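Local coordinates for thioredoxin-like fold domain-containing protein (Enterococcus faecalis, PDB 1Z6M), which is of unknown function, but has a thioredoxin-like fold with a CxxC pair at a helix start, consistent with a thiol-disulfide oxidoreductase, at residues F34-C39 / F69-E74. Numbering follows the deposited sequence.
Sequences FINVRC and FDKEKE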
loop_
_atom_site.group_PDB
_atom_site.type_symbol
_atom_site.label_atom_id
_atom_site.label_comp_id
_atom_site.label_asym_id
_atom_site.label_seq_id
_atom_site.Cartn_x
_atom_site.Cartn_y
_atom_site.Cartn_z
ATOM N N PHE A 34 -1.520 -2.039 3.998
ATOM C CA PHE A 34 -2.801 -1.674 3.391
ATOM C C PHE A 34 -2.764 -0.181 3.112
ATOM O O PHE A 34 -2.657 0.632 4.034
ATOM C CB PHE A 34 -3.971 -1.994 4.333
ATOM C CG PHE A 34 -4.276 -3.459 4.463
ATOM C CD1 PHE A 34 -3.570 -4.259 5.367
ATOM C CD2 PHE A 34 -5.265 -4.051 3.674
ATOM C CE1 PHE A 34 -3.862 -5.617 5.500
ATOM C CE2 PHE A 34 -5.551 -5.397 3.792
ATOM C CZ PHE A 34 -4.852 -6.183 4.696
ATOM N N ILE A 35 -2.829 0.176 1.836
ATOM C CA ILE A 35 -2.707 1.566 1.440
ATOM C C ILE A 35 -3.696 1.896 0.323
ATOM O O ILE A 35 -4.203 1.013 -0.381
ATOM C CB ILE A 35 -1.272 1.949 0.971
ATOM C CG1 ILE A 35 -0.872 1.151 -0.259
ATOM C CG2 ILE A 35 -0.228 1.815 2.114
ATOM C CD1 ILE A 35 0.370 1.722 -0.948
ATOM N N ASN A 36 -3.969 3.185 0.166
ATOM C CA ASN A 36 -4.663 3.677 -1.014
ATOM C C ASN A 36 -3.800 4.809 -1.559
ATOM O O ASN A 36 -3.382 5.696 -0.811
ATOM C CB ASN A 36 -6.082 4.147 -0.654
ATOM C CG ASN A 36 -6.848 4.678 -1.855
ATOM O OD1 ASN A 36 -6.473 5.690 -2.432
ATOM N ND2 ASN A 36 -7.933 3.993 -2.229
ATOM N N VAL A 37 -3.494 4.763 -2.847
ATOM C CA VAL A 37 -2.492 5.676 -3.407
ATOM C C VAL A 37 -2.929 7.121 -3.505
ATOM O O VAL A 37 -2.102 7.986 -3.770
ATOM C CB VAL A 37 -1.904 5.222 -4.772
ATOM C CG1 VAL A 37 -1.160 3.916 -4.631
ATOM C CG2 VAL A 37 -2.972 5.193 -5.880
ATOM N N ARG A 38 -4.214 7.404 -3.277
ATOM C CA ARG A 38 -4.646 8.812 -3.203
ATOM C C ARG A 38 -4.523 9.387 -1.797
ATOM O O ARG A 38 -4.620 10.589 -1.592
ATOM C CB ARG A 38 -6.076 9.002 -3.717
ATOM C CG ARG A 38 -6.371 10.450 -4.167
ATOM C CD ARG A 38 -7.156 11.242 -3.148
ATOM N NE ARG A 38 -7.247 12.660 -3.511
ATOM C CZ ARG A 38 -6.322 13.568 -3.213
ATOM N NH1 ARG A 38 -5.231 13.227 -2.547
ATOM N NH2 ARG A 38 -6.486 14.830 -3.581
ATOM N N CYS A 39 -4.308 8.518 -0.821
ATOM C CA CYS A 39 -4.324 8.962 0.554
ATOM C C CYS A 39 -3.048 9.733 0.914
ATOM O O CYS A 39 -1.955 9.220 0.728
ATOM C CB CYS A 39 -4.514 7.741 1.463
ATOM S SG CYS A 39 -4.292 8.105 3.205
ATOM N N PHE A 69 -5.855 -1.074 -1.382
ATOM C CA PHE A 69 -7.190 -1.171 -0.799
ATOM C C PHE A 69 -8.077 -0.126 -1.479
ATOM O O PHE A 69 -7.953 1.087 -1.216
ATOM C CB PHE A 69 -7.025 -0.889 0.706
ATOM C CG PHE A 69 -8.228 -1.181 1.586
ATOM C CD1 PHE A 69 -9.455 -1.615 1.088
ATOM C CD2 PHE A 69 -8.111 -0.960 2.959
ATOM C CE1 PHE A 69 -10.531 -1.839 1.968
ATOM C CE2 PHE A 69 -9.168 -1.182 3.818
ATOM C CZ PHE A 69 -10.387 -1.616 3.323
ATOM N N ASP A 70 -8.955 -0.585 -2.382
ATOM C CA ASP A 70 -9.955 0.338 -2.973
ATOM C C ASP A 70 -10.960 0.722 -1.896
ATOM O O ASP A 70 -11.491 -0.153 -1.197
ATOM C CB ASP A 70 -10.724 -0.207 -4.195
ATOM C CG ASP A 70 -9.820 -0.572 -5.379
ATOM O OD1 ASP A 70 -8.559 -0.461 -5.311
ATOM O OD2 ASP A 70 -10.410 -0.942 -6.429
ATOM N N LYS A 71 -11.242 2.018 -1.781
ATOM C CA LYS A 71 -12.031 2.531 -0.669
ATOM C C LYS A 71 -13.244 3.280 -1.174
ATOM O O LYS A 71 -13.280 3.709 -2.322
ATOM C CB LYS A 71 -11.180 3.469 0.194
ATOM C CG LYS A 71 -10.030 2.807 0.937
ATOM C CD LYS A 71 -10.495 1.862 2.039
ATOM C CE LYS A 71 -11.119 2.582 3.213
ATOM N NZ LYS A 71 -11.938 1.631 3.999
ATOM N N GLU A 72 -14.217 3.474 -0.284
ATOM C CA GLU A 72 -15.512 4.067 -0.614
ATOM C C GLU A 72 -15.518 5.592 -0.595
ATOM O O GLU A 72 -16.290 6.229 -1.333
ATOM C CB GLU A 72 -16.584 3.545 0.352
ATOM C CG GLU A 72 -16.860 2.057 0.205
ATOM C CD GLU A 72 -17.579 1.720 -1.090
ATOM O OE1 GLU A 72 -18.779 2.035 -1.205
ATOM O OE2 GLU A 72 -16.950 1.134 -1.990
ATOM N N LYS A 73 -14.703 6.180 0.278
ATOM C CA LYS A 73 -14.693 7.634 0.458
ATOM C C LYS A 73 -14.457 8.314 -0.885
ATOM O O LYS A 73 -13.590 7.896 -1.654
ATOM C CB LYS A 73 -13.622 8.050 1.475
ATOM C CG LYS A 73 -13.514 9.550 1.667
ATOM C CD LYS A 73 -12.575 9.909 2.795
ATOM C CE LYS A 73 -11.721 11.117 2.458
ATOM N NZ LYS A 73 -12.502 12.385 2.353
ATOM N N GLU A 74 -15.235 9.355 -1.172
ATOM C CA GLU A 74 -15.231 9.948 -2.507
ATOM C C GLU A 74 -13.826 10.289 -3.012
ATOM O O GLU A 74 -13.462 9.928 -4.132
ATOM C CB GLU A 74 -16.136 11.178 -2.544
ATOM C CG GLU A 74 -16.491 11.652 -3.938
ATOM C CD GLU A 74 -17.654 12.608 -3.894
ATOM O OE1 GLU A 74 -18.806 12.156 -4.080
ATOM O OE2 GLU A 74 -17.418 13.801 -3.626
#
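Ile-35 O accepts a nearly linear hydrogen bond from Phe-69 N at 2.8 Å, carrying the parallel pairing of strands 29-35 and 62-68 one residue beyond the second strand. The Asn-36 side chain has its CG anti to the backbone N (chi1 180°), which brings Asn-36 ND2 over to Phe-69 O at 3.1 Å, the donor tilted 19° from that carbonyl plane. The other end of the same amide turns back on its own chain: Asn-36 OD1 accepts from Arg-38 N at 3.0 Å, an Asx turn within the type I beta turn Asn-36 to Cys-39. Phe-34 CD2 and Phe-69 CD2 meet obliquely at 4.3 Å, with Ala-142 of helix 132-145 touching both side chains. Lys-71, bent at chi2 and chi3, lays CD 3.5 Å above the centre of the Phe-69 ring, while NZ hydrogen-bonds to Gln-148 O. Asn-36 ND2 also makes a weak hydrogen bond to Asn-80 OD1; donating on one side and accepting on the other favours one flip of the buried amide. Together with the backbone bond, this amide ties the loop after strand 62-68 to the turn leading into Cys-39, the helix N-cap and first cysteine of a probable thioredoxin-type CxxC motif.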